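Local coordinates for protein beta-galactosidase/beta-glucuronidase (Faecalibacterium prausnitzii L2-6, PDB 6MVF) that binds flavin mononucleotide and, as a family 2 glycoside hydrolase, probably removes glucuronate from beta-glucuronides in the human gut, at residues A243-T255 with Y344-A356. Numbering follows the deposited sequence.
Sequences AELWSMDEPNLYT and YDACDELGFAVWA
Trp-246 gives the one direct hydrogen bond of this contact: its indole NE1 donates to Asp-348 O at 3.0 Å, near the C-terminal end of helix 341-350. The bond is almost straight at 178°, lies in the ring plane and uses a lone pair in the carbonyl plane, which helps set how the indole is turned. With CG anti to the backbone N (chi1 -175°), the ring reaches out of its loop toward the helix end, and its far edge arrives in plane at Phe-352 O, 3.6 Å from CH2.

The tight part centres on Gly-351, the first residue past the helix, where the chain takes up a positive phi. Its CA lies 3.8 Å from Met-248 CA, and Pro-251 CB packs on the same CA at 3.7 Å. Met-248, bent at chi2 and chi3, lays CG against the Ala-353 backbone, with SD 4.1 Å from Ala-353 CB. Pro-251, centre of an inverse gamma turn, sets its ring against two carbonyls near the helix end, CB by Asp-348 O and CG by Glu-349 O.

The other side is looser. Leu-253 CD1 meets Glu-349 CG at 3.7 Å, the two side chains crossing at about a right angle, and a water donates to both Pro-251 O and Glu-349 O. Glu-349 turns its carboxylate to Tyr-318 of helix 314-327, whereas Asp-348 is held by His-388 and Ser-390.

The loop leading into strand 254-262 of the beta-sandwich domain thus packs over the turn that joins helix 341-350 to strand 353-357 of the TIM barrel, a strand running parallel between strands 331-334 and 391-398.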
loop_
_atom_site.group_PDB
_atom_site.type_symbol
_atom_site.label_atom_id
_atom_site.label_comp_id
_atom_site.label_asym_id
_atom_site.label_seq_id
_atom_site.Cartn_x
_atom_site.Cartn_y
_atom_site.Cartn_z
ATOM N N ALA A 243 -31.880 6.183 9.554
ATOM C CA ALA A 243 -30.794 6.936 8.945
ATOM C C ALA A 243 -29.747 7.324 9.982
ATOM O O ALA A 243 -30.072 7.712 11.103
ATOM C CB ALA A 243 -31.351 8.184 8.275
ATOM N N GLU A 244 -28.481 7.188 9.614
ATOM C CA GLU A 244 -27.385 7.716 10.416
ATOM C C GLU A 244 -27.149 9.166 10.003
ATOM O O GLU A 244 -26.722 9.436 8.876
ATOM C CB GLU A 244 -26.132 6.865 10.239
ATOM C CG GLU A 244 -26.152 5.631 11.114
ATOM C CD GLU A 244 -24.927 4.762 10.918
ATOM O OE1 GLU A 244 -23.864 5.050 11.531
ATOM O OE2 GLU A 244 -25.029 3.790 10.134
ATOM N N LEU A 245 -27.451 10.100 10.902
ATOM C CA LEU A 245 -27.354 11.503 10.536
ATOM C C LEU A 245 -25.896 11.947 10.448
ATOM O O LEU A 245 -24.994 11.349 11.052
ATOM C CB LEU A 245 -28.102 12.376 11.539
ATOM C CG LEU A 245 -29.557 11.971 11.752
ATOM C CD1 LEU A 245 -30.240 12.928 12.700
ATOM C CD2 LEU A 245 -30.279 11.911 10.431
ATOM N N TRP A 246 -25.682 13.013 9.664
ATOM C CA TRP A 246 -24.395 13.692 9.531
ATOM C C TRP A 246 -24.290 14.856 10.528
ATOM O O TRP A 246 -25.210 15.677 10.637
ATOM C CB TRP A 246 -24.229 14.205 8.092
ATOM C CG TRP A 246 -22.880 14.812 7.813
ATOM C CD1 TRP A 246 -21.804 14.185 7.259
ATOM C CD2 TRP A 246 -22.455 16.155 8.096
ATOM N NE1 TRP A 246 -20.740 15.048 7.170
ATOM C CE2 TRP A 246 -21.114 16.264 7.683
ATOM C CE3 TRP A 246 -23.079 17.275 8.655
ATOM C CZ2 TRP A 246 -20.384 17.452 7.811
ATOM C CZ3 TRP A 246 -22.360 18.446 8.774
ATOM C CH2 TRP A 246 -21.023 18.526 8.357
ATOM N N SER A 247 -23.167 14.934 11.247
ATOM C CA SER A 247 -22.838 16.130 12.026
ATOM C C SER A 247 -21.323 16.284 12.051
ATOM O O SER A 247 -20.595 15.406 11.599
ATOM C CB SER A 247 -23.407 16.070 13.450
ATOM O OG SER A 247 -22.645 15.203 14.273
ATOM N N MET A 248 -20.848 17.428 12.563
ATOM C CA MET A 248 -19.401 17.660 12.650
ATOM C C MET A 248 -18.721 16.636 13.550
ATOM O O MET A 248 -17.591 16.219 13.268
ATOM C CB MET A 248 -19.093 19.081 13.149
ATOM C CG MET A 248 -19.530 20.175 12.178
ATOM S SD MET A 248 -21.302 20.566 12.280
ATOM C CE MET A 248 -21.313 21.386 13.888
ATOM N N ASP A 249 -19.397 16.201 14.614
ATOM C CA ASP A 249 -18.834 15.183 15.491
ATOM C C ASP A 249 -18.935 13.763 14.914
ATOM O O ASP A 249 -18.036 12.944 15.143
ATOM C CB ASP A 249 -19.507 15.266 16.858
ATOM C CG ASP A 249 -18.903 16.353 17.724
ATOM O OD1 ASP A 249 -17.738 16.765 17.453
ATOM O OD2 ASP A 249 -19.590 16.800 18.670
ATOM N N GLU A 250 -20.014 13.452 14.173
ATOM C CA GLU A 250 -20.226 12.151 13.527
ATOM C C GLU A 250 -20.588 12.366 12.063
ATOM O O GLU A 250 -21.771 12.361 11.697
ATOM C CB GLU A 250 -21.345 11.364 14.207
ATOM C CG GLU A 250 -21.023 10.781 15.573
ATOM C CD GLU A 250 -22.097 9.774 16.033
ATOM O OE1 GLU A 250 -22.133 8.626 15.497
ATOM O OE2 GLU A 250 -22.920 10.146 16.912
ATOM N N PRO A 251 -19.608 12.571 11.202
ATOM C CA PRO A 251 -19.933 12.872 9.789
ATOM C C PRO A 251 -20.286 11.636 8.968
ATOM O O PRO A 251 -19.587 11.264 8.020
ATOM C CB PRO A 251 -18.644 13.542 9.300
ATOM C CG PRO A 251 -17.586 12.834 10.107
ATOM C CD PRO A 251 -18.174 12.738 11.477
ATOM N N ASN A 252 -21.408 10.995 9.311
ATOM C CA ASN A 252 -21.843 9.783 8.612
ATOM C C ASN A 252 -22.238 10.092 7.172
ATOM O O ASN A 252 -22.988 11.037 6.905
ATOM C CB ASN A 252 -23.019 9.134 9.338
ATOM C CG ASN A 252 -22.648 8.635 10.730
ATOM O OD1 ASN A 252 -21.790 7.764 10.885
ATOM N ND2 ASN A 252 -23.308 9.178 11.745
ATOM N N LEU A 253 -21.741 9.295 6.236
ATOM C CA LEU A 253 -21.973 9.551 4.823
ATOM C C LEU A 253 -22.677 8.366 4.172
ATOM O O LEU A 253 -22.361 7.205 4.454
ATOM C CB LEU A 253 -20.658 9.852 4.092
ATOM C CG LEU A 253 -19.993 11.149 4.516
ATOM C CD1 LEU A 253 -18.601 11.282 3.934
ATOM C CD2 LEU A 253 -20.852 12.309 4.082
ATOM N N TYR A 254 -23.640 8.672 3.311
ATOM C CA TYR A 254 -24.192 7.720 2.360
ATOM C C TYR A 254 -23.626 8.002 0.972
ATOM O O TYR A 254 -23.101 9.083 0.690
ATOM C CB TYR A 254 -25.725 7.790 2.343
ATOM C CG TYR A 254 -26.337 7.338 3.655
ATOM C CD1 TYR A 254 -26.366 8.177 4.772
ATOM C CD2 TYR A 254 -26.872 6.065 3.781
ATOM C CE1 TYR A 254 -26.916 7.744 5.966
ATOM C CE2 TYR A 254 -27.425 5.641 4.951
ATOM C CZ TYR A 254 -27.444 6.470 6.040
ATOM O OH TYR A 254 -27.998 6.004 7.204
ATOM N N THR A 255 -23.735 7.005 0.099
ATOM C CA THR A 255 -23.288 7.121 -1.283
ATOM C C THR A 255 -24.479 6.873 -2.193
ATOM O O THR A 255 -25.053 5.778 -2.187
ATOM C CB THR A 255 -22.155 6.131 -1.589
ATOM O OG1 THR A 255 -21.046 6.395 -0.722
ATOM C CG2 THR A 255 -21.707 6.269 -3.030
ATOM N N TYR A 344 -13.554 20.179 -0.000
ATOM C CA TYR A 344 -14.941 19.920 0.379
ATOM C C TYR A 344 -15.124 18.462 0.768
ATOM O O TYR A 344 -15.753 18.165 1.788
ATOM C CB TYR A 344 -15.914 20.304 -0.734
ATOM C CG TYR A 344 -15.954 21.790 -1.029
ATOM C CD1 TYR A 344 -16.265 22.711 -0.039
ATOM C CD2 TYR A 344 -15.656 22.269 -2.299
ATOM C CE1 TYR A 344 -16.276 24.068 -0.307
ATOM C CE2 TYR A 344 -15.659 23.616 -2.576
ATOM C CZ TYR A 344 -15.971 24.518 -1.580
ATOM O OH TYR A 344 -15.972 25.861 -1.866
ATOM N N ASP A 345 -14.530 17.543 -0.002
ATOM C CA ASP A 345 -14.536 16.130 0.372
ATOM C C ASP A 345 -13.986 15.919 1.786
ATOM O O ASP A 345 -14.626 15.267 2.625
ATOM C CB ASP A 345 -13.725 15.324 -0.642
ATOM C CG ASP A 345 -14.431 15.174 -1.989
ATOM O OD1 ASP A 345 -15.684 15.274 -2.021
ATOM O OD2 ASP A 345 -13.725 14.939 -3.013
ATOM N N ALA A 346 -12.798 16.477 2.067
ATOM C CA ALA A 346 -12.230 16.401 3.410
ATOM C C ALA A 346 -13.167 16.972 4.473
ATOM O O ALA A 346 -13.207 16.462 5.597
ATOM C CB ALA A 346 -10.892 17.126 3.467
ATOM N N CYS A 347 -13.934 18.012 4.147
ATOM C CA CYS A 347 -14.879 18.555 5.125
ATOM C C CYS A 347 -16.069 17.625 5.354
ATOM O O CYS A 347 -16.508 17.438 6.498
ATOM C CB CYS A 347 -15.351 19.931 4.669
ATOM S SG CYS A 347 -14.048 21.135 4.865
ATOM N N ASP A 348 -16.631 17.076 4.277
ATOM C CA ASP A 348 -17.685 16.082 4.406
ATOM C C ASP A 348 -17.234 14.915 5.278
ATOM O O ASP A 348 -18.007 14.393 6.097
ATOM C CB ASP A 348 -18.096 15.559 3.017
ATOM C CG ASP A 348 -18.672 16.654 2.081
ATOM O OD1 ASP A 348 -19.268 17.654 2.541
ATOM O OD2 ASP A 348 -18.549 16.488 0.848
ATOM N N GLU A 349 -15.984 14.481 5.113
ATOM C CA GLU A 349 -15.547 13.258 5.780
ATOM C C GLU A 349 -15.093 13.515 7.209
ATOM O O GLU A 349 -15.397 12.719 8.101
ATOM C CB GLU A 349 -14.441 12.583 4.969
ATOM C CG GLU A 349 -15.003 11.872 3.747
ATOM C CD GLU A 349 -14.146 12.053 2.494
ATOM O OE1 GLU A 349 -12.893 12.166 2.643
ATOM O OE2 GLU A 349 -14.742 12.084 1.370
ATOM N N LEU A 350 -14.376 14.613 7.458
ATOM C CA LEU A 350 -13.936 14.898 8.813
ATOM C C LEU A 350 -14.987 15.627 9.635
ATOM O O LEU A 350 -14.885 15.642 10.868
ATOM C CB LEU A 350 -12.631 15.696 8.783
ATOM C CG LEU A 350 -11.479 14.903 8.145
ATOM C CD1 LEU A 350 -10.203 15.718 8.058
ATOM C CD2 LEU A 350 -11.207 13.650 8.937
ATOM N N GLY A 351 -16.000 16.215 8.991
ATOM C CA GLY A 351 -17.069 16.892 9.700
ATOM C C GLY A 351 -16.757 18.309 10.142
ATOM O O GLY A 351 -16.281 18.529 11.262
ATOM N N PHE A 352 -17.005 19.271 9.247
ATOM C CA PHE A 352 -16.973 20.698 9.541
ATOM C C PHE A 352 -18.174 21.350 8.880
ATOM O O PHE A 352 -18.515 21.011 7.743
ATOM C CB PHE A 352 -15.725 21.421 8.996
ATOM C CG PHE A 352 -14.437 20.916 9.525
ATOM C CD1 PHE A 352 -14.008 21.264 10.796
ATOM C CD2 PHE A 352 -13.609 20.147 8.731
ATOM C CE1 PHE A 352 -12.781 20.815 11.289
ATOM C CE2 PHE A 352 -12.379 19.700 9.211
ATOM C CZ PHE A 352 -11.964 20.031 10.493
ATOM N N ALA A 353 -18.772 22.321 9.571
ATOM C CA ALA A 353 -19.765 23.202 8.965
ATOM C C ALA A 353 -19.052 24.204 8.057
ATOM O O ALA A 353 -18.234 24.989 8.539
ATOM C CB ALA A 353 -20.558 23.917 10.067
ATOM N N VAL A 354 -19.341 24.185 6.753
ATOM C CA VAL A 354 -18.587 24.966 5.769
ATOM C C VAL A 354 -19.410 26.150 5.268
ATOM O O VAL A 354 -20.582 25.999 4.900
ATOM C CB VAL A 354 -18.139 24.107 4.578
ATOM C CG1 VAL A 354 -17.575 25.002 3.463
ATOM C CG2 VAL A 354 -17.118 23.077 5.025
ATOM N N TRP A 355 -18.777 27.324 5.242
ATOM C CA TRP A 355 -19.266 28.522 4.567
ATOM C C TRP A 355 -18.494 28.637 3.244
ATOM O O TRP A 355 -17.273 28.835 3.242
ATOM C CB TRP A 355 -19.099 29.733 5.499
ATOM C CG TRP A 355 -19.052 31.178 4.919
ATOM C CD1 TRP A 355 -18.672 31.583 3.658
ATOM C CD2 TRP A 355 -19.372 32.388 5.631
ATOM N NE1 TRP A 355 -18.745 32.946 3.547
ATOM C CE2 TRP A 355 -19.167 33.471 4.738
ATOM C CE3 TRP A 355 -19.804 32.664 6.941
ATOM C CZ2 TRP A 355 -19.391 34.807 5.105
ATOM C CZ3 TRP A 355 -20.021 33.995 7.309
ATOM C CH2 TRP A 355 -19.820 35.046 6.387
ATOM N N ALA A 356 -19.196 28.474 2.122
ATOM C CA ALA A 356 -18.604 28.608 0.796
ATOM C C ALA A 356 -19.058 29.915 0.151
ATOM O O ALA A 356 -20.209 30.331 0.324
ATOM C CB ALA A 356 -18.975 27.423 -0.101
HETATM O O HOH W 1 -17.124 10.257 7.538
#